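Local coordinates for MccB protein (Escherichia coli, PDB 6OM4) that uses ATP to modify the C-terminus of the N-formylated precursor peptide MccA with a nucleotide during biosynthesis of the antibiotic microcin C7, at residues Ile235-Phe246 / Val294-Asp305. Residues are numbered along the deposited sequence; the frame is centred on the assembly and turned at random.
Sequences INAGYVNDIAVF and VNNVAAALCAAD
Ala237, Ala244 and Phe246 of a beta hairpin pack against Val294, Ala298, Leu301 and Cys302 in a buried, largely apolar helix-on-sheet contact within the ThiF-family domain. No hydrogen bond joins the two segments; small residues bring them together, and the axis of strand 243-246 passes 6.9 Å from that of helix segment 294-305, at a crossing angle of -18°. Ala298 fits over the hairpin backbone, its CB lying 3.1 Å from Gly238 O, a carbonyl already paired with Val245 N. Ala237 CB meets Cys302 CB at 3.6 Å, while the sulfur leans toward Ile235 CG2.

The principle is that of the Rossmann-like E1 fold: helices cover a central sheet, here where parallel strands give way to antiparallel ones, a type II' turn from Val240 to Ile243 reversing the chain. Leu301 CB sits over the face of the Phe246 ring, 3.6 Å from its centroid, in a CH-pi contact. A chi1 of 70°, tucking CG between backbone N and carbonyl carbon, lays the ring beneath Leu301 with CE2 3.5 Å from Asp305 OD2, which is in the ring plane and hydrogen-bonded to Ser318 OG. At the turn end, Val294 CG1 packs against Tyr239 CB at 3.5 Å. The Tyr239 side chain touches the bound adenosine phosphoramidate; Asn295, its ND2 oblique to the Tyr239 ring and 3.6 Å from CE2, also lies close to ATP-binding Gly125 and Arg157.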
# COMPACT_ATOMS: atom_id res chain seq x y z
N ILE A 235 8.33 -2.62 4.84
CA ILE A 235 7.03 -3.17 5.03
C ILE A 235 7.05 -4.66 4.66
O ILE A 235 7.68 -5.03 3.69
CB ILE A 235 5.98 -2.38 4.24
CG1 ILE A 235 4.58 -2.91 4.59
CG2 ILE A 235 6.28 -2.37 2.73
CD1 ILE A 235 3.45 -2.09 4.04
N ASN A 236 6.43 -5.48 5.50
CA ASN A 236 6.32 -6.92 5.22
C ASN A 236 4.93 -7.18 4.63
O ASN A 236 3.99 -6.52 5.00
CB ASN A 236 6.61 -7.72 6.48
CG ASN A 236 6.75 -9.22 6.31
OD1 ASN A 236 6.34 -9.94 7.22
ND2 ASN A 236 7.40 -9.68 5.24
N ALA A 237 4.79 -8.17 3.73
CA ALA A 237 3.46 -8.61 3.33
C ALA A 237 3.54 -10.07 2.89
O ALA A 237 4.62 -10.54 2.54
CB ALA A 237 2.91 -7.77 2.19
N GLY A 238 2.39 -10.73 2.88
CA GLY A 238 2.31 -12.08 2.45
C GLY A 238 1.03 -12.71 2.94
O GLY A 238 -0.00 -12.09 2.88
N TYR A 239 1.11 -13.96 3.36
CA TYR A 239 -0.07 -14.72 3.74
C TYR A 239 0.35 -15.84 4.69
O TYR A 239 1.48 -16.35 4.62
CB TYR A 239 -0.81 -15.27 2.51
CG TYR A 239 0.15 -15.78 1.47
CD1 TYR A 239 0.72 -17.05 1.57
CD2 TYR A 239 0.58 -14.95 0.47
CE1 TYR A 239 1.68 -17.46 0.65
CE2 TYR A 239 1.48 -15.37 -0.48
CZ TYR A 239 2.08 -16.61 -0.36
OH TYR A 239 2.99 -16.95 -1.32
N VAL A 240 -0.57 -16.21 5.57
CA VAL A 240 -0.49 -17.41 6.30
C VAL A 240 -1.62 -18.29 5.76
O VAL A 240 -2.79 -18.07 6.08
CB VAL A 240 -0.62 -17.21 7.82
CG1 VAL A 240 -0.27 -18.51 8.52
CG2 VAL A 240 0.28 -16.10 8.32
N ASN A 241 -1.25 -19.20 4.84
CA ASN A 241 -2.20 -19.97 4.07
C ASN A 241 -3.26 -19.01 3.48
O ASN A 241 -2.94 -18.12 2.64
CB ASN A 241 -2.76 -21.14 4.90
CG ASN A 241 -1.75 -22.25 5.12
OD1 ASN A 241 -1.85 -23.06 6.06
ND2 ASN A 241 -0.78 -22.33 4.24
N ASP A 242 -4.52 -19.14 3.92
CA ASP A 242 -5.68 -18.45 3.35
C ASP A 242 -5.93 -17.05 3.94
O ASP A 242 -6.91 -16.41 3.56
CB ASP A 242 -6.92 -19.33 3.54
CG ASP A 242 -7.03 -19.92 4.94
OD1 ASP A 242 -7.42 -19.21 5.82
OD2 ASP A 242 -6.66 -21.10 5.13
N ILE A 243 -5.08 -16.58 4.85
CA ILE A 243 -5.17 -15.22 5.40
C ILE A 243 -4.13 -14.33 4.74
O ILE A 243 -2.93 -14.56 4.86
CB ILE A 243 -4.97 -15.19 6.93
CG1 ILE A 243 -6.02 -16.03 7.67
CG2 ILE A 243 -4.97 -13.76 7.41
CD1 ILE A 243 -5.72 -16.14 9.16
N ALA A 244 -4.61 -13.25 4.11
CA ALA A 244 -3.73 -12.23 3.53
C ALA A 244 -3.18 -11.36 4.67
O ALA A 244 -3.96 -11.00 5.54
CB ALA A 244 -4.52 -11.40 2.56
N VAL A 245 -1.88 -11.11 4.67
CA VAL A 245 -1.25 -10.29 5.74
C VAL A 245 -0.47 -9.13 5.13
O VAL A 245 0.30 -9.31 4.19
CB VAL A 245 -0.35 -11.14 6.65
CG1 VAL A 245 0.38 -10.26 7.68
CG2 VAL A 245 -1.16 -12.23 7.33
N PHE A 246 -0.62 -7.93 5.71
CA PHE A 246 0.32 -6.87 5.33
C PHE A 246 0.59 -6.07 6.58
O PHE A 246 -0.23 -6.03 7.48
CB PHE A 246 -0.18 -5.96 4.19
CG PHE A 246 -1.32 -5.03 4.51
CD1 PHE A 246 -2.60 -5.51 4.75
CD2 PHE A 246 -1.14 -3.65 4.57
CE1 PHE A 246 -3.66 -4.65 5.00
CE2 PHE A 246 -2.19 -2.80 4.87
CZ PHE A 246 -3.45 -3.29 5.08
N VAL A 294 -5.72 -14.39 -2.35
CA VAL A 294 -5.08 -14.05 -1.04
C VAL A 294 -3.79 -13.27 -1.27
O VAL A 294 -3.53 -12.19 -0.71
CB VAL A 294 -4.86 -15.33 -0.22
CG1 VAL A 294 -4.01 -15.03 1.00
CG2 VAL A 294 -6.20 -15.96 0.18
N ASN A 295 -2.97 -13.81 -2.16
CA ASN A 295 -1.73 -13.21 -2.57
C ASN A 295 -2.00 -11.75 -3.00
O ASN A 295 -1.33 -10.79 -2.54
CB ASN A 295 -1.11 -13.99 -3.73
CG ASN A 295 0.14 -13.34 -4.26
OD1 ASN A 295 0.08 -12.47 -5.17
ND2 ASN A 295 1.25 -13.79 -3.72
N ASN A 296 -2.95 -11.60 -3.92
CA ASN A 296 -3.18 -10.30 -4.59
C ASN A 296 -3.71 -9.25 -3.61
O ASN A 296 -3.38 -8.08 -3.73
CB ASN A 296 -4.13 -10.45 -5.78
CG ASN A 296 -3.57 -11.33 -6.88
OD1 ASN A 296 -4.16 -11.38 -7.98
ND2 ASN A 296 -2.44 -11.98 -6.65
N VAL A 297 -4.54 -9.65 -2.64
CA VAL A 297 -5.05 -8.72 -1.62
C VAL A 297 -3.89 -8.17 -0.79
O VAL A 297 -3.79 -6.96 -0.53
CB VAL A 297 -6.09 -9.41 -0.71
CG1 VAL A 297 -6.38 -8.61 0.55
CG2 VAL A 297 -7.39 -9.70 -1.45
N ALA A 298 -3.03 -9.08 -0.33
CA ALA A 298 -1.90 -8.70 0.50
C ALA A 298 -0.98 -7.75 -0.24
O ALA A 298 -0.52 -6.70 0.31
CB ALA A 298 -1.12 -9.91 0.96
N ALA A 299 -0.66 -8.15 -1.47
CA ALA A 299 0.21 -7.35 -2.31
C ALA A 299 -0.40 -5.96 -2.55
O ALA A 299 0.30 -4.96 -2.45
CB ALA A 299 0.50 -8.04 -3.63
N ALA A 300 -1.69 -5.90 -2.86
CA ALA A 300 -2.35 -4.64 -3.19
C ALA A 300 -2.26 -3.67 -2.01
O ALA A 300 -1.86 -2.51 -2.18
CB ALA A 300 -3.79 -4.88 -3.54
N LEU A 301 -2.64 -4.15 -0.82
CA LEU A 301 -2.66 -3.26 0.30
C LEU A 301 -1.23 -2.89 0.75
O LEU A 301 -1.04 -1.75 1.24
CB LEU A 301 -3.48 -3.90 1.42
CG LEU A 301 -4.96 -3.96 1.10
CD1 LEU A 301 -5.71 -4.89 2.04
CD2 LEU A 301 -5.53 -2.53 1.13
N CYS A 302 -0.25 -3.77 0.53
CA CYS A 302 1.15 -3.45 0.75
C CYS A 302 1.58 -2.29 -0.17
O CYS A 302 2.19 -1.30 0.27
CB CYS A 302 2.00 -4.71 0.51
SG CYS A 302 3.78 -4.40 0.66
N ALA A 303 1.26 -2.40 -1.46
CA ALA A 303 1.62 -1.35 -2.43
C ALA A 303 0.97 -0.02 -2.02
O ALA A 303 1.58 1.03 -2.11
CB ALA A 303 1.23 -1.73 -3.83
N ALA A 304 -0.29 -0.06 -1.56
CA ALA A 304 -1.01 1.17 -1.15
C ALA A 304 -0.23 1.88 -0.05
O ALA A 304 -0.09 3.11 -0.07
CB ALA A 304 -2.39 0.85 -0.64
N ASP A 305 0.19 1.11 0.95
CA ASP A 305 0.97 1.69 2.05
C ASP A 305 2.32 2.26 1.59
O ASP A 305 2.68 3.31 2.08
CB ASP A 305 1.08 0.69 3.20
CG ASP A 305 -0.17 0.72 4.10
OD1 ASP A 305 -1.19 1.46 3.77
OD2 ASP A 305 -0.12 0.04 5.13